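Long-range contact in NDP-N-acetyl-D-galactosaminuronic acid dehydrogenase (Methanosarcina mazei Go1, PDB 3G79), which probably oxidises the nucleotide sugar UDP-N-acetyl-D-mannosamine to its uronic acid, reducing two NAD+ in the process: residues L430-A435 and K461-K466. Numbering follows the deposited sequence.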
ATOM      1  N   LEU A 430     -27.604  -9.604 -13.023  1.00 39.33           N
ATOM      2  CA  LEU A 430     -27.645 -10.530 -14.169  1.00 38.92           C
ATOM      3  C   LEU A 430     -27.772 -11.989 -13.721  1.00 40.24           C
ATOM      4  O   LEU A 430     -26.903 -12.524 -13.008  1.00 41.21           O
ATOM      5  CB  LEU A 430     -26.421 -10.348 -15.090  1.00 37.88           C
ATOM      6  CG  LEU A 430     -26.318 -11.195 -16.373  1.00 30.29           C
ATOM      7  CD1 LEU A 430     -27.269 -10.730 -17.465  1.00 37.08           C
ATOM      8  CD2 LEU A 430     -24.918 -11.210 -16.911  1.00 37.51           C
ATOM      9  N   LYS A 431     -28.853 -12.629 -14.156  1.00 40.78           N
ATOM     10  CA  LYS A 431     -29.143 -14.019 -13.781  1.00 41.86           C
ATOM     11  C   LYS A 431     -28.774 -14.985 -14.914  1.00 40.79           C
ATOM     12  O   LYS A 431     -29.013 -14.687 -16.098  1.00 40.70           O
ATOM     13  CB  LYS A 431     -30.619 -14.188 -13.332  1.00 43.54           C
ATOM     14  CG  LYS A 431     -31.567 -13.064 -13.787  1.00 70.74           C
ATOM     15  CD  LYS A 431     -33.033 -13.531 -13.944  1.00 46.16           C
ATOM     16  CE  LYS A 431     -33.875 -12.496 -14.742  1.00 70.93           C
ATOM     17  NZ  LYS A 431     -35.005 -13.097 -15.547  1.00 46.80           N
ATOM     18  N   ALA A 432     -28.185 -16.130 -14.550  1.00 39.06           N
ATOM     19  CA  ALA A 432     -27.657 -17.065 -15.538  1.00 38.90           C
ATOM     20  C   ALA A 432     -28.666 -17.473 -16.638  1.00 39.23           C
ATOM     21  O   ALA A 432     -28.351 -17.392 -17.822  1.00 39.81           O
ATOM     22  CB  ALA A 432     -27.048 -18.316 -14.848  1.00 38.79           C
ATOM     23  N   ASP A 433     -29.860 -17.908 -16.238  1.00 38.75           N
ATOM     24  CA  ASP A 433     -30.918 -18.343 -17.155  1.00 38.77           C
ATOM     25  C   ASP A 433     -31.102 -17.397 -18.322  1.00 37.65           C
ATOM     26  O   ASP A 433     -31.157 -17.808 -19.489  1.00 37.52           O
ATOM     27  CB  ASP A 433     -32.271 -18.350 -16.436  1.00 39.56           C
ATOM     28  CG  ASP A 433     -32.456 -19.521 -15.541  1.00 49.68           C
ATOM     29  OD1 ASP A 433     -31.764 -20.534 -15.739  1.00 39.70           O
ATOM     30  OD2 ASP A 433     -33.311 -19.409 -14.626  1.00 40.50           O
ATOM     31  N   TRP A 434     -31.226 -16.128 -17.961  1.00 36.59           N
ATOM     32  CA  TRP A 434     -31.594 -15.074 -18.869  1.00 36.04           C
ATOM     33  C   TRP A 434     -30.500 -14.857 -19.900  1.00 35.50           C
ATOM     34  O   TRP A 434     -30.769 -14.834 -21.099  1.00 36.09           O
ATOM     35  CB  TRP A 434     -31.869 -13.794 -18.088  1.00 35.46           C
ATOM     36  CG  TRP A 434     -32.446 -12.736 -18.906  1.00 35.29           C
ATOM     37  CD1 TRP A 434     -33.773 -12.513 -19.136  1.00 35.64           C
ATOM     38  CD2 TRP A 434     -31.735 -11.718 -19.621  1.00 35.51           C
ATOM     39  NE1 TRP A 434     -33.934 -11.410 -19.955  1.00 35.59           N
ATOM     40  CE2 TRP A 434     -32.697 -10.909 -20.270  1.00 35.46           C
ATOM     41  CE3 TRP A 434     -30.384 -11.409 -19.777  1.00 35.38           C
ATOM     42  CZ2 TRP A 434     -32.347  -9.809 -21.061  1.00 35.42           C
ATOM     43  CZ3 TRP A 434     -30.040 -10.317 -20.561  1.00 35.42           C
ATOM     44  CH2 TRP A 434     -31.019  -9.531 -21.192  1.00 35.46           C
ATOM     45  N   ALA A 435     -29.271 -14.723 -19.433  1.00 34.68           N
ATOM     46  CA  ALA A 435     -28.132 -14.516 -20.333  1.00 33.94           C
ATOM     47  C   ALA A 435     -27.943 -15.731 -21.217  1.00 34.15           C
ATOM     48  O   ALA A 435     -27.595 -15.602 -22.392  1.00 34.68           O
ATOM     49  CB  ALA A 435     -26.855 -14.210 -19.550  1.00 32.87           C
ATOM     50  N   LYS A 461     -25.131 -23.894 -15.274  1.00 35.74           N
ATOM     51  CA  LYS A 461     -26.136 -23.563 -16.273  1.00 36.40           C
ATOM     52  C   LYS A 461     -25.503 -23.651 -17.672  1.00 36.07           C
ATOM     53  O   LYS A 461     -26.050 -23.111 -18.648  1.00 36.09           O
ATOM     54  CB  LYS A 461     -26.655 -22.149 -15.979  1.00 37.20           C
ATOM     55  CG  LYS A 461     -27.837 -21.669 -16.793  1.00 56.86           C
ATOM     56  CD  LYS A 461     -29.195 -22.141 -16.239  1.00 39.80           C
ATOM     57  CE  LYS A 461     -30.270 -22.066 -17.356  1.00 57.04           C
ATOM     58  NZ  LYS A 461     -31.656 -22.563 -16.985  1.00 40.65           N
ATOM     59  N   GLY A 462     -24.331 -24.293 -17.742  1.00 35.06           N
ATOM     60  CA  GLY A 462     -23.654 -24.560 -19.004  1.00 34.76           C
ATOM     61  C   GLY A 462     -22.570 -23.587 -19.463  1.00 34.90           C
ATOM     62  O   GLY A 462     -21.853 -23.869 -20.452  1.00 35.78           O
ATOM     63  N   PHE A 463     -22.429 -22.450 -18.772  1.00 32.86           N
ATOM     64  CA  PHE A 463     -21.499 -21.406 -19.219  1.00 30.18           C
ATOM     65  C   PHE A 463     -20.074 -21.840 -19.132  1.00 28.54           C
ATOM     66  O   PHE A 463     -19.756 -22.780 -18.394  1.00 28.55           O
ATOM     67  CB  PHE A 463     -21.601 -20.184 -18.342  1.00 28.66           C
ATOM     68  CG  PHE A 463     -22.673 -19.276 -18.713  1.00 26.48           C
ATOM     69  CD1 PHE A 463     -23.965 -19.499 -18.270  1.00 28.74           C
ATOM     70  CD2 PHE A 463     -22.410 -18.159 -19.479  1.00 28.17           C
ATOM     71  CE1 PHE A 463     -25.011 -18.590 -18.604  1.00 26.95           C
ATOM     72  CE2 PHE A 463     -23.431 -17.253 -19.815  1.00 26.60           C
ATOM     73  CZ  PHE A 463     -24.717 -17.458 -19.371  1.00 28.28           C
ATOM     74  N   VAL A 464     -19.218 -21.131 -19.860  1.00 26.43           N
ATOM     75  CA  VAL A 464     -17.803 -21.253 -19.645  1.00 26.33           C
ATOM     76  C   VAL A 464     -17.328 -19.953 -19.018  1.00 26.20           C
ATOM     77  O   VAL A 464     -17.481 -18.878 -19.635  1.00 26.21           O
ATOM     78  CB  VAL A 464     -17.044 -21.449 -20.943  1.00 26.62           C
ATOM     79  CG1 VAL A 464     -15.536 -21.615 -20.632  1.00 31.97           C
ATOM     80  CG2 VAL A 464     -17.597 -22.643 -21.727  1.00 31.74           C
ATOM     81  N   TYR A 465     -16.732 -20.059 -17.820  1.00 25.20           N
ATOM     82  CA  TYR A 465     -16.486 -18.889 -16.948  1.00 23.81           C
ATOM     83  C   TYR A 465     -15.045 -18.534 -16.768  1.00 23.23           C
ATOM     84  O   TYR A 465     -14.220 -19.388 -16.658  1.00 24.45           O
ATOM     85  CB  TYR A 465     -17.089 -19.124 -15.560  1.00 23.23           C
ATOM     86  CG  TYR A 465     -16.641 -18.145 -14.501  1.00 26.05           C
ATOM     87  CD1 TYR A 465     -17.407 -16.999 -14.211  1.00 22.69           C
ATOM     88  CD2 TYR A 465     -15.458 -18.349 -13.794  1.00 22.39           C
ATOM     89  CE1 TYR A 465     -17.003 -16.088 -13.235  1.00 26.81           C
ATOM     90  CE2 TYR A 465     -15.025 -17.430 -12.824  1.00 26.43           C
ATOM     91  CZ  TYR A 465     -15.806 -16.309 -12.533  1.00 22.65           C
ATOM     92  OH  TYR A 465     -15.391 -15.374 -11.578  1.00 27.28           O
ATOM     93  N   LYS A 466     -14.763 -17.248 -16.691  1.00 23.28           N
ATOM     94  CA  LYS A 466     -13.451 -16.708 -16.323  1.00 22.71           C
ATOM     95  C   LYS A 466     -13.707 -15.419 -15.553  1.00 24.12           C
ATOM     96  O   LYS A 466     -14.648 -14.642 -15.867  1.00 23.47           O
ATOM     97  CB  LYS A 466     -12.656 -16.348 -17.557  1.00 21.18           C
ATOM     98  CG  LYS A 466     -12.334 -17.507 -18.446  1.00 26.28           C
ATOM     99  CD  LYS A 466     -11.114 -18.254 -18.017  1.00 19.72           C
ATOM    100  CE  LYS A 466     -10.772 -19.320 -19.075  1.00 26.76           C
ATOM    101  NZ  LYS A 466      -9.642 -20.258 -18.719  1.00 19.55           N
TER
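Phe463 meets the first turn of helix 432-439 with the edge of its ring. Its CZ lies 3.9 Å from CB of Ala435 and its CE1 4.3 Å from CB of Ala432, so the ring edge rests on two methyls of the same helical turn. The backbone O of Ala432 lies beside the same edge, in the plane of the ring, 3.6 Å from CE1, roughly where the slightly positive C-H of CE1 points. With CG turned anti to its own carbonyl carbon (chi1 -84°), Phe463 reaches across to the helix.

Lys461 adds the outer, partly exposed half of the contact. Its CB and CG pack on the methyl of Ala432, each 4.0 Å away, and a bend at chi2 (83°) carries the chain past that methyl to Asp433. There NZ is modelled in a salt bridge with OD1, at a separation too short to be taken literally, so the pairing is plausible but its geometry is doubtful.

Gly462, at positive phi, is the C-prime residue of the Schellman motif that ends helix 455-459, and the chain leaves it directly into Phe463. Glu457 accepts a hydrogen bond from Ala432 N at the start of helix 432-439, and Lys436 NZ bonds to Lys461 O.

Beyond the pair, Phe458 stacks edge-to-face with Phe463. This is structural packing: it ties helix 432-439, in the region matching the family's UDP-binding domain, to the turn between helix 455-459 and strand 464-467, which pairs with strand 445-448 at one edge of the parallel sheet.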